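Glutathione-specific gamma-glutamylcyclotransferase (Saccharomyces cerevisiae S288c, PDB 5HWK) cleaves glutathione into 5-oxo-L-proline and a Cys-Gly dipeptide, acting on glutathione but not on other gamma-glutamyl peptides. Local coordinates at residues Y119-V124 against S159-T164. Sequence-based numbering, arbitrary orientation.
With BEZ (benzoic acid), chain C.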
ATOM      1  N   TYR A 119      -3.560  10.055   7.571  1.00 22.83           N
ATOM      2  CA  TYR A 119      -2.308   9.408   7.222  1.00 22.61           C
ATOM      3  C   TYR A 119      -1.164  10.080   7.956  1.00 23.34           C
ATOM      4  O   TYR A 119      -1.140  11.308   8.111  1.00 25.30           O
ATOM      5  CB  TYR A 119      -2.033   9.484   5.714  1.00 22.14           C
ATOM      6  CG  TYR A 119      -2.896   8.567   4.883  1.00 19.32           C
ATOM      7  CD1 TYR A 119      -2.513   7.241   4.613  1.00 20.29           C
ATOM      8  CD2 TYR A 119      -4.130   9.005   4.389  1.00 22.34           C
ATOM      9  CE1 TYR A 119      -3.304   6.404   3.828  1.00 20.30           C
ATOM     10  CE2 TYR A 119      -4.925   8.172   3.591  1.00 21.60           C
ATOM     11  CZ  TYR A 119      -4.515   6.880   3.324  1.00 21.38           C
ATOM     12  OH  TYR A 119      -5.302   6.081   2.555  1.00 21.09           O
ATOM     13  N   THR A 120      -0.204   9.267   8.360  1.00 22.21           N
ATOM     14  CA  THR A 120       1.034   9.743   8.992  1.00 24.38           C
ATOM     15  C   THR A 120       2.246   9.165   8.292  1.00 24.26           C
ATOM     16  O   THR A 120       2.188   8.106   7.636  1.00 23.57           O
ATOM     17  CB  THR A 120       1.033   9.398  10.494  1.00 26.06           C
ATOM     18  OG1 THR A 120       0.750   7.995  10.663  1.00 25.85           O
ATOM     19  CG2 THR A 120      -0.018  10.229  11.248  1.00 26.64           C
ATOM     20  N   LEU A 121       3.349   9.900   8.406  1.00 26.46           N
ATOM     21  CA  LEU A 121       4.565   9.554   7.693  1.00 26.86           C
ATOM     22  C   LEU A 121       5.436   8.732   8.635  1.00 27.18           C
ATOM     23  O   LEU A 121       5.662   9.139   9.781  1.00 28.94           O
ATOM     24  CB  LEU A 121       5.281  10.842   7.328  1.00 27.42           C
ATOM     25  CG  LEU A 121       6.591  10.667   6.585  1.00 28.82           C
ATOM     26  CD1 LEU A 121       6.424   9.935   5.266  1.00 29.84           C
ATOM     27  CD2 LEU A 121       7.206  12.054   6.388  1.00 32.65           C
ATOM     28  N   HIS A 122       5.922   7.584   8.143  1.00 26.95           N
ATOM     29  CA  HIS A 122       6.734   6.671   8.925  1.00 27.28           C
ATOM     30  C   HIS A 122       8.003   6.329   8.165  1.00 26.59           C
ATOM     31  O   HIS A 122       8.048   6.324   6.947  1.00 27.30           O
ATOM     32  CB  HIS A 122       5.996   5.401   9.235  1.00 28.17           C
ATOM     33  CG  HIS A 122       4.750   5.636  10.020  1.00 29.72           C
ATOM     34  ND1 HIS A 122       4.696   5.475  11.385  1.00 32.65           N
ATOM     35  CD2 HIS A 122       3.536   6.095   9.643  1.00 30.09           C
ATOM     36  CE1 HIS A 122       3.480   5.764  11.810  1.00 33.72           C
ATOM     37  NE2 HIS A 122       2.764   6.160  10.774  1.00 32.70           N
ATOM     38  N   GLU A 123       9.071   6.071   8.915  1.00 28.06           N
ATOM     39  CA  GLU A 123      10.298   5.583   8.331  1.00 31.09           C
ATOM     40  C   GLU A 123      10.512   4.161   8.824  1.00 33.35           C
ATOM     41  O   GLU A 123      10.469   3.904  10.051  1.00 36.12           O
ATOM     42  CB  GLU A 123      11.468   6.469   8.770  1.00 35.36           C
ATOM     43  CG  GLU A 123      11.669   7.723   7.938  1.00 46.30           C
ATOM     44  CD  GLU A 123      10.512   8.713   7.965  1.00 54.86           C
ATOM     45  OE1 GLU A 123      10.017   9.072   9.063  1.00 56.62           O
ATOM     46  OE2 GLU A 123      10.077   9.138   6.866  1.00 59.53           O
ATOM     47  N   VAL A 124      10.730   3.241   7.889  1.00 33.09           N
ATOM     48  CA  VAL A 124      10.781   1.826   8.198  1.00 34.05           C
ATOM     49  C   VAL A 124      11.840   1.160   7.344  1.00 33.84           C
ATOM     50  O   VAL A 124      12.090   1.569   6.219  1.00 31.88           O
ATOM     51  CB  VAL A 124       9.413   1.136   8.080  1.00 38.81           C
ATOM     52  CG1 VAL A 124       8.906   1.158   6.634  1.00 36.37           C
ATOM     53  CG2 VAL A 124       9.481  -0.264   8.669  1.00 41.22           C
ATOM     54  N   SER A 159      10.581   5.652   3.523  1.00 25.09           N
ATOM     55  CA  SER A 159       9.481   6.414   4.083  0.81 23.24           C
ATOM     56  C   SER A 159       8.188   5.925   3.462  1.00 22.33           C
ATOM     57  O   SER A 159       8.172   5.499   2.312  1.00 24.44           O
ATOM     58  CB  SER A 159       9.651   7.904   3.776  0.81 25.74           C
ATOM     59  OG  SER A 159      10.757   8.427   4.514  0.81 28.94           O
ATOM     60  N   VAL A 160       7.128   5.927   4.256  1.00 22.36           N
ATOM     61  CA  VAL A 160       5.825   5.465   3.766  1.00 21.91           C
ATOM     62  C   VAL A 160       4.758   6.229   4.524  1.00 21.39           C
ATOM     63  O   VAL A 160       4.894   6.498   5.708  1.00 23.23           O
ATOM     64  CB  VAL A 160       5.741   3.929   3.988  1.00 23.55           C
ATOM     65  CG1 VAL A 160       5.856   3.563   5.483  1.00 25.97           C
ATOM     66  CG2 VAL A 160       4.444   3.324   3.377  1.00 24.17           C
ATOM     67  N   TYR A 161       3.638   6.536   3.847  1.00 21.76           N
ATOM     68  CA  TYR A 161       2.466   7.133   4.504  1.00 21.46           C
ATOM     69  C   TYR A 161       1.457   6.049   4.804  1.00 22.79           C
ATOM     70  O   TYR A 161       1.059   5.317   3.899  1.00 22.71           O
ATOM     71  CB  TYR A 161       1.824   8.172   3.576  1.00 22.45           C
ATOM     72  CG  TYR A 161       2.464   9.530   3.597  1.00 23.93           C
ATOM     73  CD1 TYR A 161       2.248  10.413   4.666  1.00 23.68           C
ATOM     74  CD2 TYR A 161       3.359   9.914   2.598  1.00 24.99           C
ATOM     75  CE1 TYR A 161       2.813  11.693   4.674  1.00 25.38           C
ATOM     76  CE2 TYR A 161       3.933  11.183   2.602  1.00 25.25           C
ATOM     77  CZ  TYR A 161       3.697  12.048   3.678  1.00 25.45           C
ATOM     78  OH  TYR A 161       4.201  13.323   3.703  1.00 27.92           O
ATOM     79  N   ILE A 162       1.015   5.983   6.059  1.00 22.41           N
ATOM     80  CA  ILE A 162       0.158   4.919   6.559  1.00 24.02           C
ATOM     81  C   ILE A 162      -0.991   5.531   7.325  1.00 21.83           C
ATOM     82  O   ILE A 162      -0.788   6.471   8.094  1.00 24.02           O
ATOM     83  CB  ILE A 162       0.939   3.991   7.530  1.00 28.44           C
ATOM     84  CG1 ILE A 162       2.021   3.261   6.727  1.00 33.93           C
ATOM     85  CG2 ILE A 162      -0.029   3.011   8.241  1.00 29.45           C
ATOM     86  CD1 ILE A 162       2.854   2.292   7.526  1.00 36.51           C
ATOM     87  N   GLY A 163      -2.205   4.989   7.138  1.00 21.97           N
ATOM     88  CA  GLY A 163      -3.302   5.250   8.084  1.00 21.74           C
ATOM     89  C   GLY A 163      -3.220   4.207   9.160  1.00 22.70           C
ATOM     90  O   GLY A 163      -3.548   3.057   8.905  1.00 23.42           O
ATOM     91  N   THR A 164      -2.691   4.554  10.332  1.00 24.21           N
ATOM     92  CA  THR A 164      -2.497   3.523  11.341  1.00 25.43           C
ATOM     93  C   THR A 164      -3.846   3.139  11.972  1.00 24.96           C
ATOM     94  O   THR A 164      -4.880   3.838  11.821  1.00 24.29           O
ATOM     95  CB  THR A 164      -1.595   4.011  12.467  1.00 27.97           C
ATOM     96  OG1 THR A 164      -2.302   5.031  13.163  1.00 31.53           O
ATOM     97  CG2 THR A 164      -0.247   4.551  11.954  1.00 28.86           C
TER
HETATM   98  C   BEZ C 301       0.709   5.425  -1.389  1.00 22.22           C
HETATM   99  O1  BEZ C 301       0.560   5.232  -2.564  1.00 23.12           O
HETATM  100  O2  BEZ C 301       1.563   4.737  -0.819  1.00 25.63           O
HETATM  101  C1  BEZ C 301      -0.160   6.385  -0.640  1.00 23.77           C
HETATM  102  C2  BEZ C 301      -0.094   6.369   0.740  1.00 24.06           C
HETATM  103  C3  BEZ C 301      -0.936   7.201   1.487  1.00 23.62           C
HETATM  104  C4  BEZ C 301      -1.773   8.104   0.853  1.00 23.92           C
HETATM  105  C5  BEZ C 301      -1.792   8.138  -0.532  1.00 24.55           C
HETATM  106  C6  BEZ C 301      -1.007   7.286  -1.304  1.00 24.30           C
HETATM  107  O   HOH W   1      -2.062   7.339  10.856  1.00 25.27           O
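Thr120 and Ile162 hydrogen-bond reciprocally through their backbones, as do His122 and Val160, which makes 119-124 and 159-163 antiparallel neighbours in the main sheet of this gamma-glutamylcyclotransferase fold. Thr120 N to Ile162 O, Ile162 N to Thr120 O, His122 N to Val160 O and Val160 N to His122 O all measure 2.9 Å. On the face carrying Leu121 and Tyr161, Ser159 OG comes within 2.5 Å of Glu123 OE2, unusually short for a hydrogen bond; Ser159 has a second conformer, so this bond is tentative.

On the other face, His122 NE2 donates to Thr120 OG1 at 2.7 Å, the hydroxyl oxygen lying 24° out of the imidazole plane. A water donates to Ile162 O and accepts from Thr120 OG1 and Thr164 N, bridging the two segments where the second strand gives way to the loop at Thr164. Thr164 CG2 packs 3.6 Å from His122 NE2.

With CG swung anti to the backbone N (chi1 179°), Leu121 CD1 reaches over the Tyr161 ring, 3.8 Å from its centroid and 12° off the normal, a CH-pi contact. The Tyr161 hydroxyl is hydrogen-bonded to Val107 O, that of Tyr119 to Ala57 O. Both tyrosines line the benzoic acid pocket, and the Tyr119 side chain is about 4 Å from that of Glu115, the probable proton acceptor. The ligand lies over one face of the Tyr119 ring, with its C3 3.4 Å from Tyr119 CE1, and its C2 is 3.5 Å from Tyr161 O.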